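Local coordinates for protein putative transporter (Clostridium difficile 630, PDB 3LV9) that is a putative membrane transporter of the UPF0053 family, seen here as its paired CBS domains, a module that often regulates; the family may bind flavin adenine dinucleotide, at residues Ile47-Lys52 against Ile75-Tyr79; Ile69-Val73 against Ile93-Tyr99. All blocks are in the same frame, centred on the assembly; numbering follows the deposited sequence.

Contact 1 lies within the first CBS domain, whereas contact 2 joins the first to the second; their centres lie 16 Å apart. Contact 1 packs helix 44-53 against helix 75-85, and contact 2 pairs strand 69-74 with the chain leading into strand 98-101, which belongs to the sheet of the second CBS domain. Along the sequence the segments alternate: 47-52, 69-73, 75-79, 93-99. Strand 69-74 runs directly into helix 75-85, joining the two contacts covalently, and a salt bridge from Asp77 OD2 to Arg95 NH1 (2.8 Å) ties them again. The helix pair lies within reach of the second subunit, while the strand pairing couples the two domains within the chain.

Contact 1. Residues Ile47-Lys52 against Ile75-Tyr79; sequences ILAILK and IRDLY
With CG beside the backbone N (chi1 -52°), Leu51 extends its CD1 methyl from helix 44-53 toward helix 75-85, while Ile75 sets CG1 anti to its own N (chi1 -154°) and slides past it in the opposite direction. Leu51 CD1 and Ile75 CG1 come within 3.4 Å, and Leu78 lies beside the same leucine. One turn earlier, Ile47 crosses Leu78 at about a right angle, its CG2 4.0 Å from Leu78 CD1. Tyr79 completes the apolar seam: Leu48 CD2 meets the edge of its ring near the ring plane, 3.8 Å from CE1, and the phenol oxygen OH passes 3.6 Å from Leu51 CB. No hydrogen bond links 47-52 to 75-79; that hydroxyl is instead hydrogen-bonded to Glu141 of the second subunit. The segment axes approach to 11.8 Å at 143°, a roughly antiparallel pairing bridged by leucine, isoleucine and tyrosine side chains, in keeping with the two helices of a CBS domain. Strand 38-39 lies against the seam, where Ile38 touches both Ile47 and Leu78, and Val144 in helix 136-145 of the second subunit packs on Leu48 and Tyr79.

Contact 2. Residues Ile69-Val73 against Ile93-Tyr99; sequences ILGFV and ILRDIIY
The Phe72 ring takes Arg95 CB over one face in a CH-pi contact, 3.9 Å from the centroid, where strand 69-74 of the first CBS domain meets the extended chain that leads into strand 98-101 of the second domain's sheet. Phe72 points its CB away from 93-99, yet a chi1 of 81° places CG between the backbone N and the carbonyl carbon and swings the ring back across Arg95. The guanidinium plane stands 72° from the ring, and its NH1 pairs with Asp77. At the ring edge, in plane, sits Asp96 O; Ile97 CG2 approaches obliquely, 3.6 Å from CD2. A single antiparallel bridge, a hydrogen-bonded pair, frames these groups: Phe72 N reaches Arg95 O at 2.7 Å, and Arg95 N returns a bond of the same length to Phe72 O. Gly71, which has no side chain, brings its CA within 3.4 Å of Arg95 O. Farther along, Ile69 and Ile97 cross at about a right angle, both also touching Ile122 of strand 120-124. Val73 CG1 contacts Ile93 and Leu94 at the other end. Beyond Ile97, one water accepts from Ile69 N at 2.9 Å and hydrogen-bonds Tyr99 OH at 2.8 Å.

Contact 1. Residues Ile47-Lys52 against Ile75-Tyr79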
loop_
_atom_site.group_PDB
_atom_site.type_symbol
_atom_site.label_atom_id
_atom_site.label_comp_id
_atom_site.label_asym_id
_atom_site.label_seq_id
_atom_site.Cartn_x
_atom_site.Cartn_y
_atom_site.Cartn_z
ATOM N N ILE A 47 13.085 8.776 10.175
ATOM C CA ILE A 47 12.411 8.155 9.037
ATOM C C ILE A 47 11.727 6.851 9.455
ATOM O O ILE A 47 10.550 6.648 9.210
ATOM C CB ILE A 47 13.405 7.894 7.885
ATOM C CG1 ILE A 47 13.861 9.229 7.288
ATOM C CG2 ILE A 47 12.821 6.974 6.841
ATOM C CD1 ILE A 47 14.963 9.086 6.180
ATOM N N LEU A 48 12.448 5.972 10.123
ATOM C CA LEU A 48 11.834 4.726 10.563
ATOM C C LEU A 48 10.715 5.015 11.533
ATOM O O LEU A 48 9.684 4.351 11.498
ATOM C CB LEU A 48 12.853 3.849 11.232
ATOM C CG LEU A 48 13.983 3.484 10.277
ATOM C CD1 LEU A 48 15.059 2.657 10.996
ATOM C CD2 LEU A 48 13.452 2.770 9.054
ATOM N N ALA A 49 10.891 6.008 12.391
ATOM C CA ALA A 49 9.827 6.312 13.362
ATOM C C ALA A 49 8.529 6.734 12.654
ATOM O O ALA A 49 7.428 6.313 13.062
ATOM C CB ALA A 49 10.259 7.367 14.353
ATOM N N ILE A 50 8.644 7.533 11.586
ATOM C CA ILE A 50 7.445 7.958 10.864
ATOM C C ILE A 50 6.906 6.836 9.983
ATOM O O ILE A 50 5.714 6.613 10.019
ATOM C CB ILE A 50 7.548 9.368 10.128
ATOM C CG1 ILE A 50 8.077 9.276 8.705
ATOM C CG2 ILE A 50 8.397 10.413 10.922
ATOM C CD1 ILE A 50 8.846 10.654 8.272
ATOM N N LEU A 51 7.732 6.079 9.253
ATOM C CA LEU A 51 7.198 4.896 8.516
ATOM C C LEU A 51 6.426 3.936 9.413
ATOM O O LEU A 51 5.399 3.393 9.011
ATOM C CB LEU A 51 8.275 4.084 7.775
ATOM C CG LEU A 51 9.212 4.843 6.835
ATOM C CD1 LEU A 51 9.740 4.040 5.671
ATOM C CD2 LEU A 51 8.565 6.106 6.349
ATOM N N LYS A 52 6.916 3.724 10.622
ATOM C CA LYS A 52 6.260 2.823 11.563
ATOM C C LYS A 52 4.875 3.338 12.002
ATOM O O LYS A 52 3.913 2.597 11.983
ATOM C CB LYS A 52 7.145 2.623 12.781
ATOM C CG LYS A 52 6.794 1.410 13.589
ATOM C CD LYS A 52 6.896 1.631 15.111
ATOM C CE LYS A 52 6.282 0.443 15.887
ATOM N NZ LYS A 52 5.750 0.832 17.236
ATOM N N ILE A 75 8.330 2.573 0.556
ATOM C CA ILE A 75 8.745 2.041 1.837
ATOM C C ILE A 75 9.668 0.768 1.731
ATOM O O ILE A 75 10.548 0.557 2.547
ATOM C CB ILE A 75 7.437 1.811 2.671
ATOM C CG1 ILE A 75 7.658 1.855 4.155
ATOM C CG2 ILE A 75 6.715 0.497 2.297
ATOM C CD1 ILE A 75 6.486 1.199 4.895
ATOM N N ARG A 76 9.470 -0.077 0.724
ATOM C CA ARG A 76 10.207 -1.344 0.630
ATOM C C ARG A 76 11.646 -1.114 0.281
ATOM O O ARG A 76 12.562 -1.793 0.791
ATOM C CB ARG A 76 9.624 -2.257 -0.439
ATOM C CG ARG A 76 8.665 -3.220 0.133
ATOM C CD ARG A 76 8.311 -4.307 -0.842
ATOM N NE ARG A 76 7.739 -3.807 -2.079
ATOM C CZ ARG A 76 6.433 -3.643 -2.331
ATOM N NH1 ARG A 76 6.065 -3.191 -3.530
ATOM N NH2 ARG A 76 5.490 -3.916 -1.419
ATOM N N ASP A 77 11.815 -0.200 -0.656
ATOM C CA ASP A 77 13.115 0.306 -1.023
ATOM C C ASP A 77 13.867 0.910 0.175
ATOM O O ASP A 77 15.036 0.617 0.361
ATOM C CB ASP A 77 12.972 1.364 -2.108
ATOM C CG ASP A 77 12.160 0.904 -3.277
ATOM O OD1 ASP A 77 11.836 -0.290 -3.371
ATOM O OD2 ASP A 77 11.845 1.771 -4.108
ATOM N N LEU A 78 13.212 1.747 0.972
ATOM C CA LEU A 78 13.856 2.333 2.140
ATOM C C LEU A 78 14.352 1.216 3.066
ATOM O O LEU A 78 15.504 1.225 3.556
ATOM C CB LEU A 78 12.898 3.240 2.933
ATOM C CG LEU A 78 12.780 4.750 2.658
ATOM C CD1 LEU A 78 11.588 5.352 3.415
ATOM C CD2 LEU A 78 13.986 5.536 3.019
ATOM N N TYR A 79 13.467 0.262 3.334
ATOM C CA TYR A 79 13.738 -0.778 4.332
ATOM C C TYR A 79 14.834 -1.692 3.778
ATOM O O TYR A 79 15.773 -2.037 4.500
ATOM C CB TYR A 79 12.476 -1.581 4.658
ATOM C CG TYR A 79 11.452 -0.968 5.624
ATOM C CD1 TYR A 79 11.846 -0.166 6.675
ATOM C CD2 TYR A 79 10.091 -1.265 5.522
ATOM C CE1 TYR A 79 10.940 0.339 7.574
ATOM C CE2 TYR A 79 9.180 -0.756 6.431
ATOM C CZ TYR A 79 9.628 0.050 7.448
ATOM O OH TYR A 79 8.794 0.600 8.375
#

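Contact 2. Residues Ile69-Val73 against Ile93-Tyr99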
loop_
_atom_site.group_PDB
_atom_site.type_symbol
_atom_site.label_atom_id
_atom_site.label_comp_id
_atom_site.label_asym_id
_atom_site.label_seq_id
_atom_site.Cartn_x
_atom_site.Cartn_y
_atom_site.Cartn_z
ATOM N N ILE A 69 9.612 19.577 -3.703
ATOM C CA ILE A 69 9.563 18.123 -3.795
ATOM C C ILE A 69 10.602 17.604 -4.777
ATOM O O ILE A 69 10.646 18.039 -5.917
ATOM C CB ILE A 69 8.219 17.614 -4.309
ATOM C CG1 ILE A 69 7.078 18.134 -3.442
ATOM C CG2 ILE A 69 8.213 16.081 -4.345
ATOM C CD1 ILE A 69 7.205 17.815 -2.046
ATOM N N LEU A 70 11.402 16.639 -4.346
ATOM C CA LEU A 70 12.402 16.010 -5.203
ATOM C C LEU A 70 11.884 14.747 -5.942
ATOM O O LEU A 70 12.412 14.344 -6.990
ATOM C CB LEU A 70 13.603 15.638 -4.343
ATOM C CG LEU A 70 14.240 16.739 -3.491
ATOM C CD1 LEU A 70 15.517 16.129 -2.831
ATOM C CD2 LEU A 70 14.587 17.986 -4.310
ATOM N N GLY A 71 10.866 14.109 -5.381
ATOM C CA GLY A 71 10.323 12.883 -5.972
ATOM C C GLY A 71 9.649 12.145 -4.863
ATOM O O GLY A 71 9.230 12.761 -3.908
ATOM N N PHE A 72 9.539 10.831 -4.970
ATOM C CA PHE A 72 9.048 10.062 -3.855
ATOM C C PHE A 72 9.810 8.765 -3.672
ATOM O O PHE A 72 10.613 8.356 -4.514
ATOM C CB PHE A 72 7.570 9.778 -4.012
ATOM C CG PHE A 72 7.251 8.626 -4.931
ATOM C CD1 PHE A 72 7.017 7.373 -4.414
ATOM C CD2 PHE A 72 7.107 8.831 -6.302
ATOM C CE1 PHE A 72 6.651 6.298 -5.246
ATOM C CE2 PHE A 72 6.745 7.765 -7.171
ATOM C CZ PHE A 72 6.521 6.491 -6.638
ATOM N N VAL A 73 9.550 8.120 -2.549
ATOM C CA VAL A 73 10.175 6.882 -2.301
ATOM C C VAL A 73 9.135 5.924 -1.823
ATOM O O VAL A 73 8.111 6.326 -1.286
ATOM C CB VAL A 73 11.326 7.014 -1.288
ATOM C CG1 VAL A 73 12.467 7.763 -1.930
ATOM C CG2 VAL A 73 10.862 7.698 0.004
ATOM N N ILE A 93 17.051 5.674 -4.562
ATOM C CA ILE A 93 15.725 5.031 -4.624
ATOM C C ILE A 93 14.629 6.014 -4.958
ATOM O O ILE A 93 13.447 5.665 -4.977
ATOM C CB ILE A 93 15.375 4.302 -3.319
ATOM C CG1 ILE A 93 15.527 5.238 -2.129
ATOM C CG2 ILE A 93 16.277 3.012 -3.159
ATOM C CD1 ILE A 93 14.939 4.672 -0.835
ATOM N N LEU A 94 15.036 7.246 -5.246
ATOM C CA LEU A 94 14.092 8.339 -5.512
ATOM C C LEU A 94 13.386 8.074 -6.844
ATOM O O LEU A 94 14.036 7.797 -7.843
ATOM C CB LEU A 94 14.853 9.676 -5.540
ATOM C CG LEU A 94 14.122 10.996 -5.351
ATOM C CD1 LEU A 94 13.371 10.979 -4.040
ATOM C CD2 LEU A 94 15.138 12.196 -5.435
ATOM N N ARG A 95 12.059 8.122 -6.812
ATOM C CA ARG A 95 11.172 7.846 -7.970
ATOM C C ARG A 95 10.392 9.120 -8.343
ATOM O O ARG A 95 10.027 9.888 -7.470
ATOM C CB ARG A 95 10.182 6.742 -7.604
ATOM C CG ARG A 95 10.785 5.347 -7.511
ATOM C CD ARG A 95 9.915 4.396 -6.687
ATOM N NE ARG A 95 9.800 3.054 -7.280
ATOM C CZ ARG A 95 10.766 2.131 -7.349
ATOM N NH1 ARG A 95 11.988 2.357 -6.875
ATOM N NH2 ARG A 95 10.505 0.957 -7.913
ATOM N N ASP A 96 10.137 9.332 -9.635
ATOM C CA ASP A 96 9.546 10.600 -10.114
ATOM C C ASP A 96 8.088 10.776 -9.705
ATOM O O ASP A 96 7.365 9.786 -9.525
ATOM C CB ASP A 96 9.713 10.725 -11.627
ATOM C CG ASP A 96 11.201 10.999 -12.032
ATOM O OD1 ASP A 96 11.647 12.168 -11.840
ATOM O OD2 ASP A 96 11.920 10.057 -12.522
ATOM N N ILE A 97 7.678 12.033 -9.496
ATOM C CA ILE A 97 6.248 12.361 -9.329
ATOM C C ILE A 97 5.776 13.245 -10.499
ATOM O O ILE A 97 6.570 13.770 -11.304
ATOM C CB ILE A 97 5.876 13.088 -7.969
ATOM C CG1 ILE A 97 6.932 14.121 -7.586
ATOM C CG2 ILE A 97 5.656 12.123 -6.794
ATOM C CD1 ILE A 97 6.984 15.287 -8.524
ATOM N N ILE A 98 4.459 13.380 -10.581
ATOM C CA ILE A 98 3.818 14.366 -11.445
ATOM C C ILE A 98 3.155 15.443 -10.577
ATOM O O ILE A 98 2.846 15.214 -9.401
ATOM C CB ILE A 98 2.776 13.701 -12.388
ATOM C CG1 ILE A 98 1.658 13.004 -11.609
ATOM C CG2 ILE A 98 3.449 12.641 -13.283
ATOM C CD1 ILE A 98 0.460 12.761 -12.480
ATOM N N TYR A 99 2.935 16.609 -11.167
ATOM C CA TYR A 99 2.255 17.713 -10.472
ATOM C C TYR A 99 0.979 17.979 -11.209
ATOM O O TYR A 99 0.973 18.035 -12.443
ATOM C CB TYR A 99 3.096 18.994 -10.435
ATOM C CG TYR A 99 4.444 18.856 -9.739
ATOM C CD1 TYR A 99 4.611 19.231 -8.416
ATOM C CD2 TYR A 99 5.546 18.344 -10.407
ATOM C CE1 TYR A 99 5.831 19.105 -7.790
ATOM C CE2 TYR A 99 6.768 18.206 -9.765
ATOM C CZ TYR A 99 6.896 18.585 -8.455
ATOM O OH TYR A 99 8.124 18.466 -7.816
HETATM O O HOH W 1 8.185 20.657 -6.012
#